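Local coordinates for Non-structural protein NS2 (Bluetongue virus, PDB 1UTY) that binds single-stranded RNA, this chain being the RNA-binding domain of the longer viral phosphoprotein, at residues A[13-18]-A[57-62]; A[34-39]-A[46-51]. All coordinates share one frame; numbering follows the deposited sequence.

Contact 1. Residues A[13-18]-A[57-62]; sequences FVLDVT and VLNVPG
The parallel pairing of strands 10-15 and 56-59, in the interior of the mixed sheet of the RNA-binding domain, brings F13, V14 and L15 beside V57, L58 and N59. Over the segments 13-15 and 57-59 the strand axes come within 4.6 Å and diverge by 24°. Three backbone bonds set the register: L58 N gives its hydrogen to F13 O, L15 N to L58 O at 2.8 Å, and V60 N to L15 O at 2.9 Å. L58 O also receives a CA-H...O contact from V14 CA at 3.3 Å.

L15 and N59 emerge on one face and run side by side, both with CG anti to the backbone N, which sends the two side chains the same way; L15 CD2 lies 4.0 Å from N59 CG. The amide reaches on to Y121 OH through ND2. V14, which points to the face of L58, crosses the V60 side chain obliquely, V14 CG1 being 4.2 Å from V60 CG2.

Beyond the paired residues the two segments stay joined by sparser links. A water accepts from V17 N at 2.7 Å and probably donates to V60 O, and T18 OG1 makes a weak bond to P61 O at 3.1 Å. D16 OD2 bonds T21 OG1.

L144 of the second subunit packs on L15 and V57, on the face that also carries N59. The register is thus carried by main-chain N-H and C=O groups, while the side chains of L15 and V57 meet the second subunit.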
loop_
_atom_site.group_PDB
_atom_site.type_symbol
_atom_site.label_atom_id
_atom_site.label_comp_id
_atom_site.label_asym_id
_atom_site.label_seq_id
_atom_site.Cartn_x
_atom_site.Cartn_y
_atom_site.Cartn_z
ATOM N N PHE A 13 4.769 -15.348 6.979
ATOM C CA PHE A 13 4.296 -16.063 8.137
ATOM C C PHE A 13 2.997 -15.406 8.547
ATOM O O PHE A 13 2.995 -14.316 9.115
ATOM C CB PHE A 13 5.350 -16.005 9.249
ATOM C CG PHE A 13 6.677 -16.622 8.846
ATOM C CD1 PHE A 13 6.910 -17.981 9.040
ATOM C CD2 PHE A 13 7.664 -15.844 8.230
ATOM C CE1 PHE A 13 8.126 -18.571 8.644
ATOM C CE2 PHE A 13 8.882 -16.402 7.833
ATOM C CZ PHE A 13 9.119 -17.786 8.032
ATOM N N VAL A 14 1.888 -16.045 8.198
ATOM C CA VAL A 14 0.576 -15.493 8.502
ATOM C C VAL A 14 0.262 -15.789 9.949
ATOM O O VAL A 14 0.349 -16.939 10.390
ATOM C CB VAL A 14 -0.531 -16.029 7.564
ATOM C CG1 VAL A 14 -1.847 -15.336 7.846
ATOM C CG2 VAL A 14 -0.136 -15.808 6.086
ATOM N N LEU A 15 -0.043 -14.725 10.690
ATOM C CA LEU A 15 -0.559 -14.816 12.037
ATOM C C LEU A 15 -2.037 -14.473 11.923
ATOM O O LEU A 15 -2.403 -13.317 11.648
ATOM C CB LEU A 15 0.171 -13.839 12.962
ATOM C CG LEU A 15 -0.383 -13.687 14.393
ATOM C CD1 LEU A 15 -0.326 -15.010 15.173
ATOM C CD2 LEU A 15 0.341 -12.563 15.171
ATOM N N ASP A 16 -2.877 -15.484 12.104
ATOM C CA ASP A 16 -4.327 -15.359 11.976
ATOM C C ASP A 16 -4.967 -16.048 13.171
ATOM O O ASP A 16 -5.396 -17.199 13.079
ATOM C CB ASP A 16 -4.816 -16.000 10.668
ATOM C CG ASP A 16 -6.350 -16.010 10.541
ATOM O OD1 ASP A 16 -7.029 -15.108 11.076
ATOM O OD2 ASP A 16 -6.976 -16.889 9.921
ATOM N N VAL A 17 -5.025 -15.322 14.288
ATOM C CA VAL A 17 -5.415 -15.862 15.593
ATOM C C VAL A 17 -6.888 -16.318 15.660
ATOM O O VAL A 17 -7.199 -17.295 16.359
ATOM C CB VAL A 17 -5.064 -14.841 16.754
ATOM C CG1 VAL A 17 -5.895 -15.085 18.006
ATOM C CG2 VAL A 17 -3.587 -14.926 17.114
ATOM N N THR A 18 -7.784 -15.616 14.958
ATOM C CA THR A 18 -9.197 -16.014 14.936
ATOM C C THR A 18 -9.438 -17.160 13.965
ATOM O O THR A 18 -10.531 -17.709 13.921
ATOM C CB THR A 18 -10.199 -14.830 14.655
ATOM O OG1 THR A 18 -9.977 -14.289 13.345
ATOM C CG2 THR A 18 -9.962 -13.664 15.597
ATOM N N VAL A 57 6.024 -11.068 8.884
ATOM C CA VAL A 57 4.902 -11.492 9.698
ATOM C C VAL A 57 3.692 -10.725 9.189
ATOM O O VAL A 57 3.642 -9.498 9.238
ATOM C CB VAL A 57 5.120 -11.243 11.208
ATOM C CG1 VAL A 57 3.845 -11.492 11.992
ATOM C CG2 VAL A 57 6.246 -12.114 11.739
ATOM N N LEU A 58 2.740 -11.468 8.657
ATOM C CA LEU A 58 1.503 -10.904 8.195
ATOM C C LEU A 58 0.426 -11.229 9.226
ATOM O O LEU A 58 -0.143 -12.327 9.244
ATOM C CB LEU A 58 1.160 -11.464 6.815
ATOM C CG LEU A 58 -0.115 -10.930 6.150
ATOM C CD1 LEU A 58 -0.129 -9.378 6.155
ATOM C CD2 LEU A 58 -0.256 -11.514 4.733
ATOM N N ASN A 59 0.200 -10.268 10.112
ATOM C CA ASN A 59 -0.838 -10.330 11.123
ATOM C C ASN A 59 -2.131 -9.886 10.441
ATOM O O ASN A 59 -2.248 -8.726 10.005
ATOM C CB ASN A 59 -0.438 -9.397 12.265
ATOM C CG ASN A 59 -1.438 -9.376 13.439
ATOM O OD1 ASN A 59 -2.535 -9.897 13.360
ATOM N ND2 ASN A 59 -1.045 -8.721 14.521
ATOM N N VAL A 60 -3.082 -10.809 10.282
ATOM C CA VAL A 60 -4.397 -10.443 9.734
ATOM C C VAL A 60 -5.533 -10.816 10.682
ATOM O O VAL A 60 -5.360 -11.701 11.509
ATOM C CB VAL A 60 -4.657 -11.017 8.292
ATOM C CG1 VAL A 60 -3.531 -10.640 7.344
ATOM C CG2 VAL A 60 -4.880 -12.507 8.303
ATOM N N PRO A 61 -6.677 -10.135 10.576
ATOM C CA PRO A 61 -7.854 -10.450 11.406
ATOM C C PRO A 61 -8.864 -11.430 10.763
ATOM O O PRO A 61 -9.816 -11.837 11.443
ATOM C CB PRO A 61 -8.509 -9.080 11.576
ATOM C CG PRO A 61 -8.258 -8.422 10.207
ATOM C CD PRO A 61 -6.930 -8.970 9.704
ATOM N N GLY A 62 -8.651 -11.796 9.500
ATOM C CA GLY A 62 -9.556 -12.658 8.756
ATOM C C GLY A 62 -9.262 -12.635 7.256
ATOM O O GLY A 62 -8.220 -12.109 6.816
HETATM O O HOH W 1 -4.412 -12.665 14.099
#

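Contact 2. Residues A[34-39]-A[46-51]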
loop_
_atom_site.group_PDB
_atom_site.type_symbol
_atom_site.label_atom_id
_atom_site.label_comp_id
_atom_site.label_asym_id
_atom_site.label_seq_id
_atom_site.Cartn_x
_atom_site.Cartn_y
_atom_site.Cartn_z
ATOM N N TYR A 34 1.869 -19.682 13.579
ATOM C CA TYR A 34 1.921 -19.165 12.200
ATOM C C TYR A 34 1.598 -20.188 11.134
ATOM O O TYR A 34 1.779 -21.402 11.337
ATOM C CB TYR A 34 3.291 -18.563 11.880
ATOM C CG TYR A 34 3.732 -17.549 12.891
ATOM C CD1 TYR A 34 3.336 -16.211 12.791
ATOM C CD2 TYR A 34 4.544 -17.925 13.965
ATOM C CE1 TYR A 34 3.743 -15.262 13.755
ATOM C CE2 TYR A 34 4.946 -16.991 14.927
ATOM C CZ TYR A 34 4.552 -15.666 14.813
ATOM O OH TYR A 34 4.957 -14.764 15.773
ATOM N N CYS A 35 1.137 -19.685 9.986
ATOM C CA CYS A 35 1.212 -20.465 8.768
ATOM C C CYS A 35 2.256 -19.871 7.837
ATOM O O CYS A 35 2.090 -18.738 7.349
ATOM C CB CYS A 35 -0.142 -20.558 8.076
ATOM S SG CYS A 35 -0.144 -21.805 6.780
ATOM N N GLN A 36 3.335 -20.612 7.597
ATOM C CA GLN A 36 4.347 -20.154 6.650
ATOM C C GLN A 36 3.911 -20.334 5.188
ATOM O O GLN A 36 3.519 -21.445 4.771
ATOM C CB GLN A 36 5.683 -20.857 6.880
ATOM C CG GLN A 36 6.765 -20.477 5.873
ATOM C CD GLN A 36 8.057 -21.301 6.040
ATOM O OE1 GLN A 36 8.034 -22.390 6.611
ATOM N NE2 GLN A 36 9.165 -20.790 5.528
ATOM N N ILE A 37 3.992 -19.236 4.421
ATOM C CA ILE A 37 3.887 -19.280 2.966
ATOM C C ILE A 37 5.222 -18.897 2.338
ATOM O O ILE A 37 5.702 -17.787 2.510
ATOM C CB ILE A 37 2.764 -18.348 2.457
ATOM C CG1 ILE A 37 1.460 -18.676 3.190
ATOM C CG2 ILE A 37 2.608 -18.475 0.926
ATOM C CD1 ILE A 37 0.355 -17.689 2.923
ATOM N N LYS A 38 5.816 -19.841 1.621
ATOM C CA LYS A 38 7.087 -19.627 0.952
ATOM C C LYS A 38 6.854 -19.518 -0.547
ATOM O O LYS A 38 6.272 -20.418 -1.153
ATOM C CB LYS A 38 8.053 -20.764 1.247
ATOM C CG LYS A 38 9.439 -20.570 0.639
ATOM C CD LYS A 38 10.489 -21.414 1.367
ATOM C CE LYS A 38 10.546 -22.832 0.817
ATOM N NZ LYS A 38 11.504 -23.710 1.591
ATOM N N ILE A 39 7.298 -18.404 -1.129
ATOM C CA ILE A 39 7.167 -18.177 -2.572
ATOM C C ILE A 39 8.554 -18.178 -3.182
ATOM O O ILE A 39 9.464 -17.572 -2.628
ATOM C CB ILE A 39 6.456 -16.831 -2.857
ATOM C CG1 ILE A 39 5.049 -16.829 -2.282
ATOM C CG2 ILE A 39 6.364 -16.573 -4.360
ATOM C CD1 ILE A 39 4.485 -15.433 -2.141
ATOM N N LYS A 46 3.167 -24.359 5.396
ATOM C CA LYS A 46 3.460 -25.099 6.619
ATOM C C LYS A 46 3.208 -24.309 7.882
ATOM O O LYS A 46 3.741 -23.217 8.027
ATOM C CB LYS A 46 4.910 -25.624 6.629
ATOM C CG LYS A 46 5.335 -26.166 7.987
ATOM C CD LYS A 46 6.572 -27.049 7.936
ATOM C CE LYS A 46 6.660 -27.929 9.195
ATOM N NZ LYS A 46 7.955 -28.680 9.316
ATOM N N PRO A 47 2.413 -24.872 8.803
ATOM C CA PRO A 47 2.259 -24.314 10.153
ATOM C C PRO A 47 3.591 -24.364 10.898
ATOM O O PRO A 47 4.209 -25.423 10.943
ATOM C CB PRO A 47 1.262 -25.273 10.823
ATOM C CG PRO A 47 0.570 -25.930 9.720
ATOM C CD PRO A 47 1.585 -26.082 8.618
ATOM N N VAL A 48 4.028 -23.232 11.448
ATOM C CA VAL A 48 5.314 -23.168 12.151
ATOM C C VAL A 48 5.253 -22.388 13.467
ATOM O O VAL A 48 4.301 -21.644 13.718
ATOM C CB VAL A 48 6.440 -22.598 11.261
ATOM C CG1 VAL A 48 6.809 -23.592 10.187
ATOM C CG2 VAL A 48 6.046 -21.228 10.675
ATOM N N LYS A 49 6.279 -22.552 14.292
ATOM C CA LYS A 49 6.301 -21.929 15.607
ATOM C C LYS A 49 6.732 -20.471 15.519
ATOM O O LYS A 49 6.308 -19.634 16.337
ATOM C CB LYS A 49 7.199 -22.714 16.594
ATOM C CG LYS A 49 8.630 -23.043 16.109
ATOM C CD LYS A 49 9.426 -23.889 17.132
ATOM C CE LYS A 49 9.486 -25.366 16.750
ATOM N NZ LYS A 49 10.133 -26.265 17.801
ATOM N N ASN A 50 7.579 -20.154 14.545
ATOM C CA ASN A 50 8.176 -18.823 14.507
ATOM C C ASN A 50 8.591 -18.347 13.109
ATOM O O ASN A 50 8.878 -19.158 12.228
ATOM C CB ASN A 50 9.339 -18.714 15.523
ATOM C CG ASN A 50 10.559 -19.514 15.114
ATOM O OD1 ASN A 50 10.701 -20.676 15.486
ATOM N ND2 ASN A 50 11.443 -18.896 14.342
ATOM N N PRO A 51 8.609 -17.033 12.904
ATOM C CA PRO A 51 9.126 -16.469 11.652
ATOM C C PRO A 51 10.649 -16.610 11.555
ATOM O O PRO A 51 11.342 -16.633 12.561
ATOM C CB PRO A 51 8.734 -14.992 11.739
ATOM C CG PRO A 51 8.603 -14.719 13.176
ATOM C CD PRO A 51 8.160 -15.990 13.844
#
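Main-chain hydrogen bonds join Y34 to V48 and Q36 to K46 in two reciprocal pairs. Y34 N donates to V48 O at 3.1 Å, and V48 N returns a bond to Y34 O at 2.9 Å. For the second pair, Q36 N reaches K46 O at 2.7 Å and K46 N reaches Q36 O. Between them C35 and P47 form a non-hydrogen-bonded pair with CA atoms 4.2 Å apart; P47, which has no N-H, occupies a position where the pairing needs none. P47 CA still offers a CA-H...O contact to Y34 O.

This ladder belongs to the beta hairpin of strands 34-39 and 44-48, the latter being outermost in the sheet within this chain. The axes of segments 34-39 and 46-48 make an angle of 132°, a marked departure from a strictly antiparallel course.

Apolar contacts gather on the face of Y34, Q36 and V48. V48 CG2, set between its own backbone N and carbonyl carbon (N-CA-CB-CG1 being -71°), fits between the stems of its neighbours, 3.8 Å from Q36 CB and 4.0 Å from Y34 CB. The extended Q36 chain crosses V48 obliquely and carries its NE2 to N11 OD1.

Contacts of the Y34 ring continue past the strand end. The ring turns an edge to the K49 carbonyl, with Y34 CE2 3.3 Å from K49 O, while P51 CD approaches Y34 CE2 obliquely at 3.5 Å. Y34 OH is hydrogen-bonded to P145 O of the second subunit, whose V147 packs on P51.

Contact 2 is nested along the chain inside the loop closed by contact 1: strand 10-15 comes first, then the 34-39 and 44-48 hairpin, then strand 56-59. In the sheet the order is 44-48, 34-39, 10-15, 56-59, so the contacts sit side by side, their centres about 11 Å apart. The middle two strands join them, with V14 N 2.8 Å from C35 O in a probable hydrogen bond and F13 CE1 packed 3.6 Å from Q36 CG. L144 of the second subunit reaches both contacts, adding Y34 of contact 2; this part of the sheet therefore contributes to the dimer interface as well as to the domain's own fold.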